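Local coordinates for putative Glycerophosphoryl diester phosphodiesterase (Silicibacter pomeroyi, PDB 3L12), which is of unestablished function but belongs to the glycerophosphoryl diester phosphodiesterase family of TIM-barrel proteins and holds a magnesium ion, at residues E165-A168 with A169-D173; L254-P258 with E259-E263; R303-D307 with M308-W312. One frame throughout, in Å; residues are numbered along the deposited sequence. Where two conformers were deposited one is given.

Contact 1. Residues E165-A168 with A169-D173; sequences EMVA and AVLAD
Glu-165 to Ala-168 and Ala-169 to Ala-172 are joined by four successive i to i+4 backbone hydrogen bonds, one regular run of helix 160-176. The two inner bonds are the straighter: Val-170 N gives to Met-166 O at 3.0 Å with an angle of 171° at the hydrogen, and Leu-171 N gives to Val-167 O at 2.9 Å. The outer two, Ala-169 N to Glu-165 O and Ala-172 N to Ala-168 O, are more bent, the last with 151° at the hydrogen.

Among the side chains, Val-167 and Leu-171 form the tightest apolar pair. One turn apart, they lie side by side and point the same way, with Val-167 CG1 against Leu-171 CD1 at 3.7 Å. The valine holds CG1 anti to its N (chi1 171°), which carries that methyl forward along the helix to meet the leucine. Leu-171 CG also lies over Val-167 O at 3.4 Å, so the leucine covers the very oxygen that its own N-H binds. Val-170 does the same one residue earlier, with CG2 at 3.4 Å from Met-166 O. Its approach to the selenomethionine side chain is looser, Met-166 CG to Val-170 CG2 being 4.5 Å. On the alanine side, Ala-169 CB stands 3.3 Å from Glu-165 O.

Val-167 meets Leu-192 and Gln-199 of helix 190-199, and Leu-171 meets Gln-199 as well as Ala-200 and Leu-203, while Met-166 and Val-170 face Met-55 and Val-53 of strand 48-55; Glu-165, Ala-168 and Ala-172 are exposed. This is an amphipathic helix packed on the outside of a TIM barrel, here the crossover helix of the beta-alpha-beta unit made with strands 145-150 and 183-187.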
ATOM      1  N   GLU A 165      11.426 -21.770 -26.831  1.00 11.42           N
ATOM      2  CA  GLU A 165      12.438 -20.782 -26.471  1.00 11.81           C
ATOM      3  C   GLU A 165      11.952 -19.901 -25.319  1.00 10.01           C
ATOM      4  O   GLU A 165      12.729 -19.518 -24.455  1.00 10.39           O
ATOM      5  CB  GLU A 165      12.810 -19.916 -27.653  1.00 14.06           C
ATOM      6  CG  GLU A 165      13.695 -20.631 -28.691  1.00 17.76           C
ATOM      7  CD  GLU A 165      13.775 -19.870 -30.008  1.00 19.72           C
ATOM      8  OE1 GLU A 165      13.383 -18.688 -30.037  1.00 22.45           O
ATOM      9  OE2 GLU A 165      14.220 -20.464 -31.003  1.00 21.32           O
HETATM   10  N   MSE A 166      10.675 -19.558 -25.325  1.00  8.90           N
HETATM   11  CA  MSE A 166      10.100 -18.747 -24.219  1.00  9.88           C
HETATM   12  C   MSE A 166      10.287 -19.489 -22.908  1.00  9.22           C
HETATM   13  O   MSE A 166      10.790 -18.952 -21.923  1.00 11.13           O
HETATM   14  CB  MSE A 166       8.630 -18.466 -24.448  1.00 11.21           C
HETATM   15  CG  MSE A 166       7.948 -17.914 -23.184  1.00 12.66           C
HETATM   16 SE   MSE A 166       6.210 -17.202 -23.523  0.75 13.93          SE
HETATM   17  CE  MSE A 166       6.281 -16.113 -22.015  1.00 12.81           C
ATOM     18  N   VAL A 167       9.865 -20.753 -22.906  1.00  9.51           N
ATOM     19  CA  VAL A 167       9.977 -21.584 -21.724  1.00  7.22           C
ATOM     20  C   VAL A 167      11.437 -21.668 -21.272  1.00  7.57           C
ATOM     21  O   VAL A 167      11.744 -21.443 -20.102  1.00  9.47           O
ATOM     22  CB  VAL A 167       9.343 -22.983 -21.949  1.00  8.79           C
ATOM     23  CG1 VAL A 167       9.684 -23.944 -20.751  1.00 10.42           C
ATOM     24  CG2 VAL A 167       7.847 -22.872 -22.109  1.00  8.29           C
ATOM     25  N   ALA A 168      12.345 -21.877 -22.196  1.00  8.06           N
ATOM     26  CA  ALA A 168      13.760 -22.014 -21.835  1.00  7.85           C
ATOM     27  C   ALA A 168      14.342 -20.722 -21.237  1.00  8.17           C
ATOM     28  O   ALA A 168      15.190 -20.768 -20.311  1.00  7.74           O
ATOM     29  CB  ALA A 168      14.583 -22.469 -23.055  1.00  8.22           C
ATOM     30  N   ALA A 169      13.919 -19.594 -21.799  1.00  8.82           N
ATOM     31  CA  ALA A 169      14.359 -18.296 -21.346  1.00  8.40           C
ATOM     32  C   ALA A 169      13.855 -17.987 -19.920  1.00  8.54           C
ATOM     33  O   ALA A 169      14.605 -17.510 -19.097  1.00  9.60           O
ATOM     34  CB  ALA A 169      13.917 -17.209 -22.377  1.00  7.47           C
ATOM     35  N   VAL A 170      12.584 -18.268 -19.671  1.00  6.20           N
ATOM     36  CA  VAL A 170      12.013 -18.115 -18.342  1.00  7.05           C
ATOM     37  C   VAL A 170      12.764 -19.013 -17.359  1.00  6.25           C
ATOM     38  O   VAL A 170      13.194 -18.593 -16.278  1.00  8.30           O
ATOM     39  CB  VAL A 170      10.504 -18.403 -18.377  1.00  8.43           C
ATOM     40  CG1 VAL A 170       9.933 -18.544 -16.979  1.00  8.55           C
ATOM     41  CG2 VAL A 170       9.798 -17.297 -19.161  1.00  8.34           C
ATOM     42  N   LEU A 171      13.005 -20.260 -17.739  1.00  7.42           N
ATOM     43  CA  LEU A 171      13.722 -21.199 -16.832  1.00  9.08           C
ATOM     44  C   LEU A 171      15.161 -20.782 -16.539  1.00  9.87           C
ATOM     45  O   LEU A 171      15.635 -20.957 -15.418  1.00 10.65           O
ATOM     46  CB  LEU A 171      13.692 -22.614 -17.389  1.00  8.89           C
ATOM     47  CG  LEU A 171      12.300 -23.248 -17.312  1.00  9.30           C
ATOM     48  CD1 LEU A 171      12.247 -24.573 -18.100  1.00  8.13           C
ATOM     49  CD2 LEU A 171      11.853 -23.462 -15.849  1.00  9.97           C
ATOM     50  N   ALA A 172      15.847 -20.246 -17.540  1.00 10.39           N
ATOM     51  CA  ALA A 172      17.217 -19.765 -17.372  1.00 12.27           C
ATOM     52  C   ALA A 172      17.251 -18.705 -16.279  1.00 12.38           C
ATOM     53  O   ALA A 172      18.169 -18.711 -15.419  1.00 11.72           O
ATOM     54  CB  ALA A 172      17.786 -19.211 -18.688  1.00 13.26           C
ATOM     55  N   ASP A 173      16.260 -17.821 -16.285  1.00 10.81           N
ATOM     56  CA  ASP A 173      16.168 -16.801 -15.217  1.00 11.41           C
ATOM     57  C   ASP A 173      15.897 -17.415 -13.863  1.00 10.76           C
ATOM     58  O   ASP A 173      16.569 -17.082 -12.865  1.00  9.29           O
ATOM     59  CB  ASP A 173      15.074 -15.776 -15.510  1.00 12.31           C
ATOM     60  CG  ASP A 173      15.488 -14.714 -16.510  1.00 13.86           C
ATOM     61  OD1 ASP A 173      16.686 -14.542 -16.805  1.00 17.98           O
ATOM     62  OD2 ASP A 173      14.564 -14.056 -17.036  1.00 13.90           O
TER

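Contact 2. Residues L254-P258 with E259-E263; sequences LDVTP and ELVAE
Thr-257 and Leu-260 meet because chi1 of the threonine, 60°, sets OG1 between its backbone N and carbonyl carbon, facing the first turn of helix 258-266. There OG1 accepts from Leu-260 N at 3.1 Å, with 159° at the hydrogen, making Thr-257 the N-cap. Its carbonyl serves as well: Thr-257 O takes Val-261 N, the start of the regular helical bonding that Pro-258 O to Ala-262 N continues.

Glu-259 also has CG between its backbone N and carbonyl carbon, and with chi2 at -73° the chain bends back towards the cap: OE1 lies 3.4 Å from Thr-257 CB, and OE2 touches the proline ring, 3.4 Å from Pro-258 CD. On the inner side, the side chains of Val-256 and Val-261 meet at a slant, Val-256 CG1 to Val-261 CG2 3.7 Å, and both valines rest on Thr-288 of helix 279-288. Leu-260 CD1 reaches back over Asp-255 O at 3.5 Å; the carboxylate of Asp-255 turns elsewhere, OD2 binding Leu-211 N.

A threonine hydroxyl thus satisfies a first-turn N-H that has no earlier helical carbonyl, and the acidic group of Glu-259 beside the amino end of the helix would probably interact favourably with the helix dipole.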
ATOM      1  N   LEU A 254     -15.963 -16.923 -10.413  1.00 11.91           N
ATOM      2  CA  LEU A 254     -17.402 -17.141 -10.741  1.00 13.12           C
ATOM      3  C   LEU A 254     -17.667 -18.533 -11.200  1.00 15.24           C
ATOM      4  O   LEU A 254     -18.835 -18.947 -11.268  1.00 14.20           O
ATOM      5  CB  LEU A 254     -17.890 -16.158 -11.797  1.00 14.14           C
ATOM      6  CG  LEU A 254     -17.991 -14.712 -11.338  1.00 16.14           C
ATOM      7  CD1 LEU A 254     -18.492 -13.814 -12.442  1.00 17.43           C
ATOM      8  CD2 LEU A 254     -18.872 -14.656 -10.125  1.00 15.83           C
ATOM      9  N   ASP A 255     -16.603 -19.296 -11.490  1.00 13.93           N
ATOM     10  CA  ASP A 255     -16.769 -20.648 -11.993  1.00 15.55           C
ATOM     11  C   ASP A 255     -16.652 -21.691 -10.896  1.00 14.40           C
ATOM     12  O   ASP A 255     -16.825 -22.861 -11.149  1.00 14.41           O
ATOM     13  CB  ASP A 255     -15.676 -20.990 -13.044  1.00 16.15           C
ATOM     14  CG  ASP A 255     -15.590 -20.014 -14.182  1.00 16.74           C
ATOM     15  OD1 ASP A 255     -16.550 -19.247 -14.469  1.00 18.03           O
ATOM     16  OD2 ASP A 255     -14.540 -20.044 -14.868  1.00 15.37           O
ATOM     17  N   VAL A 256     -16.362 -21.259  -9.666  1.00 15.54           N
ATOM     18  CA  VAL A 256     -16.114 -22.156  -8.572  1.00 14.50           C
ATOM     19  C   VAL A 256     -17.374 -22.536  -7.808  1.00 18.70           C
ATOM     20  O   VAL A 256     -18.254 -21.695  -7.595  1.00 19.99           O
ATOM     21  CB  VAL A 256     -15.170 -21.463  -7.563  1.00 13.97           C
ATOM     22  CG1 VAL A 256     -15.051 -22.197  -6.209  1.00 14.53           C
ATOM     23  CG2 VAL A 256     -13.785 -21.233  -8.193  1.00 13.65           C
ATOM     24  N   THR A 257     -17.448 -23.805  -7.429  1.00 18.94           N
ATOM     25  CA  THR A 257     -18.519 -24.330  -6.573  1.00 18.44           C
ATOM     26  C   THR A 257     -17.795 -25.205  -5.562  1.00 18.06           C
ATOM     27  O   THR A 257     -16.684 -25.654  -5.827  1.00 16.60           O
ATOM     28  CB  THR A 257     -19.523 -25.169  -7.333  1.00 18.91           C
ATOM     29  OG1 THR A 257     -18.854 -26.291  -7.922  1.00 19.93           O
ATOM     30  CG2 THR A 257     -20.182 -24.358  -8.430  1.00 19.67           C
ATOM     31  N   PRO A 258     -18.384 -25.450  -4.388  1.00 18.45           N
ATOM     32  CA  PRO A 258     -17.660 -26.290  -3.425  1.00 19.09           C
ATOM     33  C   PRO A 258     -17.482 -27.735  -3.873  1.00 20.03           C
ATOM     34  O   PRO A 258     -16.507 -28.379  -3.479  1.00 20.51           O
ATOM     35  CB  PRO A 258     -18.547 -26.235  -2.182  1.00 19.77           C
ATOM     36  CG  PRO A 258     -19.330 -25.015  -2.330  1.00 19.91           C
ATOM     37  CD  PRO A 258     -19.569 -24.818  -3.780  1.00 19.44           C
ATOM     38  N   GLU A 259     -18.422 -28.205  -4.680  1.00 19.91           N
ATOM     39  CA  GLU A 259     -18.378 -29.550  -5.234  1.00 22.57           C
ATOM     40  C   GLU A 259     -17.196 -29.653  -6.210  1.00 20.44           C
ATOM     41  O   GLU A 259     -16.449 -30.645  -6.135  1.00 19.31           O
ATOM     42  CB  GLU A 259     -19.723 -29.986  -5.856  1.00 25.67           C
ATOM     43  CG  GLU A 259     -20.557 -28.911  -6.611  1.00 28.99           C
ATOM     44  CD  GLU A 259     -21.253 -27.858  -5.681  1.00 30.89           C
ATOM     45  OE1 GLU A 259     -22.103 -27.079  -6.162  1.00 33.32           O
ATOM     46  OE2 GLU A 259     -20.945 -27.796  -4.472  1.00 31.78           O
ATOM     47  N   LEU A 260     -17.008 -28.640  -7.081  1.00 18.45           N
ATOM     48  CA  LEU A 260     -15.847 -28.645  -7.993  1.00 17.62           C
ATOM     49  C   LEU A 260     -14.546 -28.584  -7.193  1.00 16.64           C
ATOM     50  O   LEU A 260     -13.604 -29.269  -7.534  1.00 15.74           O
ATOM     51  CB  LEU A 260     -15.888 -27.519  -9.040  1.00 18.11           C
ATOM     52  CG  LEU A 260     -16.748 -27.717 -10.278  1.00 17.29           C
ATOM     53  CD1 LEU A 260     -17.086 -26.379 -10.983  1.00 17.75           C
ATOM     54  CD2 LEU A 260     -16.097 -28.745 -11.282  1.00 18.22           C
ATOM     55  N   VAL A 261     -14.490 -27.785  -6.116  1.00 15.51           N
ATOM     56  CA  VAL A 261     -13.290 -27.724  -5.274  1.00 15.01           C
ATOM     57  C   VAL A 261     -13.015 -29.064  -4.599  1.00 14.79           C
ATOM     58  O   VAL A 261     -11.869 -29.545  -4.581  1.00 15.28           O
ATOM     59  CB  VAL A 261     -13.364 -26.588  -4.205  1.00 14.98           C
ATOM     60  CG1 VAL A 261     -12.237 -26.767  -3.167  1.00 14.10           C
ATOM     61  CG2 VAL A 261     -13.376 -25.201  -4.860  1.00 15.60           C
ATOM     62  N   ALA A 262     -14.048 -29.696  -4.037  1.00 15.13           N
ATOM     63  CA  ALA A 262     -13.842 -31.011  -3.429  1.00 15.99           C
ATOM     64  C   ALA A 262     -13.458 -32.078  -4.485  1.00 15.43           C
ATOM     65  O   ALA A 262     -12.616 -32.942  -4.215  1.00 15.55           O
ATOM     66  CB  ALA A 262     -15.089 -31.440  -2.654  1.00 16.40           C
ATOM     67  N   GLU A 263     -14.046 -32.012  -5.682  1.00 15.99           N
ATOM     68  CA  GLU A 263     -13.658 -32.937  -6.765  1.00 15.57           C
ATOM     69  C   GLU A 263     -12.162 -32.788  -7.079  1.00 15.27           C
ATOM     70  O   GLU A 263     -11.435 -33.780  -7.239  1.00 15.76           O
ATOM     71  CB  GLU A 263     -14.458 -32.690  -8.046  1.00 16.82           C
ATOM     72  CG  GLU A 263     -14.156 -33.711  -9.156  1.00 17.84           C
ATOM     73  CD  GLU A 263     -14.893 -33.437 -10.434  1.00 18.88           C
ATOM     74  OE1 GLU A 263     -15.728 -32.508 -10.465  1.00 21.07           O
ATOM     75  OE2 GLU A 263     -14.617 -34.141 -11.442  1.00 21.26           O
TER

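Contact 3. Residues R303-D307 with M308-W312; sequences RILID and MGLSW
Leu-305, Ile-306, Gly-309 and Leu-310 form a Schellman motif that ends helix 298-307 and turns the chain back across its last residues. Leu-310 N gives to Leu-305 O at 2.9 Å and Gly-309 N to Ile-306 O at 3.0 Å; in both the donor stands above the carbonyl plane. Leu-305 O also receives a weak bond from Met-308 N, whose better partner is Ile-304 O.

Three apolar bumps of the helix are each received by a residue of the reversed chain. On one flank, Ile-304 and the selenomethionine Met-308 run side by side, CG2 of Ile-304 resting against SE of Met-308 at 3.9 Å, while Met-308 CG bears closely on Ile-304 O. The Met-308 side chain also packs on Arg-283, Ala-286 and Thr-287 of helix 279-288, and Arg-283 forms a salt bridge with Asp-307 OD2. In the middle, the leucines on either side of the turn cross with their branches in contact, Leu-305 CD2 set against Leu-310 CD1 at 4.1 Å. The third bump is the CG1-CD1 arm of Ile-306, which fits the angle between Leu-310 O and the Trp-312 ring: its bend at chi2 (-57°) brings CD1 to 3.7 Å from Leu-310 O on one side and against the indole on another. Trp-312 swings in with chi1 53°, bringing the benzo part of its ring obliquely against both Ile-306 and Leu-305, the latter through CD1 at 4.2 Å from Trp-312 CE3.

Phe-120 of the second subunit packs on both Ile-306 and Trp-312, so this pair belongs to the dimer contact, and Asp-307 O accepts from Arg-108 NH2 of that same subunit. CG1 and CD1 of Ile-306 both come to 3.8 Å from Trp-312 CZ3.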
ATOM      1  N   ARG A 303      -7.865  -9.150   6.153  1.00  6.24           N
ATOM      2  CA  ARG A 303      -8.831  -8.777   7.193  1.00  4.81           C
ATOM      3  C   ARG A 303     -10.082  -9.662   7.240  1.00  6.40           C
ATOM      4  O   ARG A 303     -10.580  -9.996   8.320  1.00  5.33           O
ATOM      5  CB  ARG A 303      -9.155  -7.300   7.063  1.00  6.71           C
ATOM      6  CG  ARG A 303      -8.016  -6.438   7.545  1.00  8.57           C
ATOM      7  CD  ARG A 303      -7.911  -6.355   9.117  1.00  6.64           C
ATOM      8  NE  ARG A 303      -9.154  -5.756   9.597  1.00  6.69           N
ATOM      9  CZ  ARG A 303      -9.421  -4.463   9.581  1.00  7.15           C
ATOM     10  NH1 ARG A 303      -8.453  -3.556   9.397  1.00  6.80           N
ATOM     11  NH2 ARG A 303     -10.659  -4.070   9.813  1.00  6.78           N
ATOM     12  N   ILE A 304     -10.519 -10.086   6.086  1.00  4.95           N
ATOM     13  CA  ILE A 304     -11.674 -11.007   5.997  1.00  5.60           C
ATOM     14  C   ILE A 304     -11.273 -12.376   6.538  1.00  6.24           C
ATOM     15  O   ILE A 304     -11.991 -12.938   7.341  1.00  5.07           O
ATOM     16  CB  ILE A 304     -12.258 -11.086   4.583  1.00  6.87           C
ATOM     17  CG1 ILE A 304     -13.038  -9.795   4.268  1.00  7.14           C
ATOM     18  CG2 ILE A 304     -13.130 -12.305   4.439  1.00  6.74           C
ATOM     19  CD1 ILE A 304     -13.275  -9.593   2.825  1.00  8.20           C
ATOM     20  N   LEU A 305     -10.065 -12.846   6.209  1.00  5.26           N
ATOM     21  CA  LEU A 305      -9.607 -14.136   6.767  1.00  5.89           C
ATOM     22  C   LEU A 305      -9.483 -14.069   8.285  1.00  5.82           C
ATOM     23  O   LEU A 305      -9.981 -14.938   8.994  1.00  4.70           O
ATOM     24  CB  LEU A 305      -8.329 -14.639   6.102  1.00  5.47           C
ATOM     25  CG  LEU A 305      -8.418 -14.946   4.602  1.00  5.12           C
ATOM     26  CD1 LEU A 305      -7.050 -15.270   4.001  1.00  6.99           C
ATOM     27  CD2 LEU A 305      -9.406 -16.097   4.325  1.00  5.74           C
ATOM     28  N   ILE A 306      -8.901 -12.990   8.799  1.00  4.44           N
ATOM     29  CA  ILE A 306      -8.824 -12.824  10.247  1.00  5.93           C
ATOM     30  C   ILE A 306     -10.223 -12.774  10.895  1.00  5.76           C
ATOM     31  O   ILE A 306     -10.452 -13.366  11.927  1.00  5.22           O
ATOM     32  CB  ILE A 306      -8.036 -11.521  10.629  1.00  5.51           C
ATOM     33  CG1 ILE A 306      -6.546 -11.609  10.271  1.00  7.34           C
ATOM     34  CG2 ILE A 306      -8.241 -11.153  12.101  1.00  5.06           C
ATOM     35  CD1 ILE A 306      -5.793 -12.756  10.886  1.00  6.43           C
ATOM     36  N   ASP A 307     -11.156 -12.066  10.272  1.00  6.04           N
ATOM     37  CA  ASP A 307     -12.516 -11.998  10.767  1.00  6.43           C
ATOM     38  C   ASP A 307     -13.185 -13.408  10.832  1.00  6.53           C
ATOM     39  O   ASP A 307     -14.026 -13.694  11.707  1.00  7.06           O
ATOM     40  CB  ASP A 307     -13.362 -11.105   9.876  1.00  9.33           C
ATOM     41  CG  ASP A 307     -14.771 -10.969  10.429  1.00 11.63           C
ATOM     42  OD1 ASP A 307     -14.926 -10.233  11.437  1.00 10.02           O
ATOM     43  OD2 ASP A 307     -15.686 -11.694   9.924  1.00 14.51           O
HETATM   44  N   MSE A 308     -12.770 -14.272   9.920  1.00  4.55           N
HETATM   45  CA  MSE A 308     -13.221 -15.678   9.856  1.00  3.60           C
HETATM   46  C   MSE A 308     -12.398 -16.624  10.702  1.00  4.87           C
HETATM   47  O   MSE A 308     -12.623 -17.836  10.687  1.00  6.40           O
HETATM   48  CB  MSE A 308     -13.197 -16.195   8.366  1.00  5.75           C
HETATM   49  CG  MSE A 308     -14.109 -15.384   7.515  1.00  6.80           C
HETATM   50 SE   MSE A 308     -14.045 -15.854   5.651  0.75  4.31          SE
HETATM   51  CE  MSE A 308     -14.909 -17.585   5.666  1.00  9.82           C
ATOM     52  N   GLY A 309     -11.482 -16.100  11.501  1.00  6.79           N
ATOM     53  CA  GLY A 309     -10.646 -16.921  12.353  1.00  6.25           C
ATOM     54  C   GLY A 309      -9.558 -17.709  11.665  1.00  6.18           C
ATOM     55  O   GLY A 309      -9.004 -18.631  12.280  1.00  7.85           O
ATOM     56  N   LEU A 310      -9.265 -17.363  10.413  1.00  5.57           N
ATOM     57  CA  LEU A 310      -8.294 -18.068   9.591  1.00  6.47           C
ATOM     58  C   LEU A 310      -6.995 -17.245   9.523  1.00  7.00           C
ATOM     59  O   LEU A 310      -6.914 -16.129  10.022  1.00  9.12           O
ATOM     60  CB  LEU A 310      -8.862 -18.285   8.195  1.00  6.69           C
ATOM     61  CG  LEU A 310     -10.189 -19.084   8.115  1.00  8.29           C
ATOM     62  CD1 LEU A 310     -10.869 -19.001   6.748  1.00  8.76           C
ATOM     63  CD2 LEU A 310      -9.975 -20.525   8.552  1.00  8.61           C
ATOM     64  N   SER A 311      -5.988 -17.811   8.866  0.70  7.69           N
ATOM     65  CA  SER A 311      -4.749 -17.105   8.635  0.70  8.96           C
ATOM     66  C   SER A 311      -4.216 -17.561   7.283  0.70  8.86           C
ATOM     67  O   SER A 311      -4.793 -18.435   6.635  0.70  8.94           O
ATOM     68  CB  SER A 311      -3.780 -17.426   9.761  0.70 10.47           C
ATOM     69  OG  SER A 311      -3.416 -18.792   9.744  0.70 10.50           O
ATOM     70  N   TRP A 312      -3.098 -17.003   6.879  1.00  8.52           N
ATOM     71  CA  TRP A 312      -2.517 -17.291   5.521  1.00  9.25           C
ATOM     72  C   TRP A 312      -1.127 -17.824   5.564  1.00  9.91           C
ATOM     73  O   TRP A 312      -0.598 -18.198   4.528  1.00 10.56           O
ATOM     74  CB  TRP A 312      -2.610 -16.070   4.596  1.00  7.55           C
ATOM     75  CG  TRP A 312      -2.025 -14.894   5.229  1.00  8.82           C
ATOM     76  CD1 TRP A 312      -0.723 -14.500   5.193  1.00 12.32           C
ATOM     77  CD2 TRP A 312      -2.702 -13.959   6.097  1.00  7.79           C
ATOM     78  NE1 TRP A 312      -0.561 -13.359   5.958  1.00 12.41           N
ATOM     79  CE2 TRP A 312      -1.759 -13.029   6.536  1.00  9.49           C
ATOM     80  CE3 TRP A 312      -3.996 -13.843   6.554  1.00  8.71           C
ATOM     81  CZ2 TRP A 312      -2.113 -11.976   7.417  1.00  9.48           C
ATOM     82  CZ3 TRP A 312      -4.331 -12.850   7.408  1.00  9.93           C
ATOM     83  CH2 TRP A 312      -3.397 -11.919   7.831  1.00  8.15           C
TER

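The three contacts follow one another along the chain and do not touch. Contact 1 and contact 3 lie on opposite sides of the chain's centre, their centres 37 Å apart; contact 2 is 33 Å from contact 1 and 21 Å from contact 3, centre to centre. Contacts 2 and 3 share a neighbour, helix 279-288, met by Val-256 and Val-261 in one and by Ile-304 and Met-308 in the other. Contact 1 relates to the metal site through packing: its Met-166 side chain, about 11 Å from the magnesium ion and too far to bind it, rests on strand 48-55, which carries Glu-50 and Asp-52; Glu-149 lies on strand 145-150. Contact 3 reaches the second subunit.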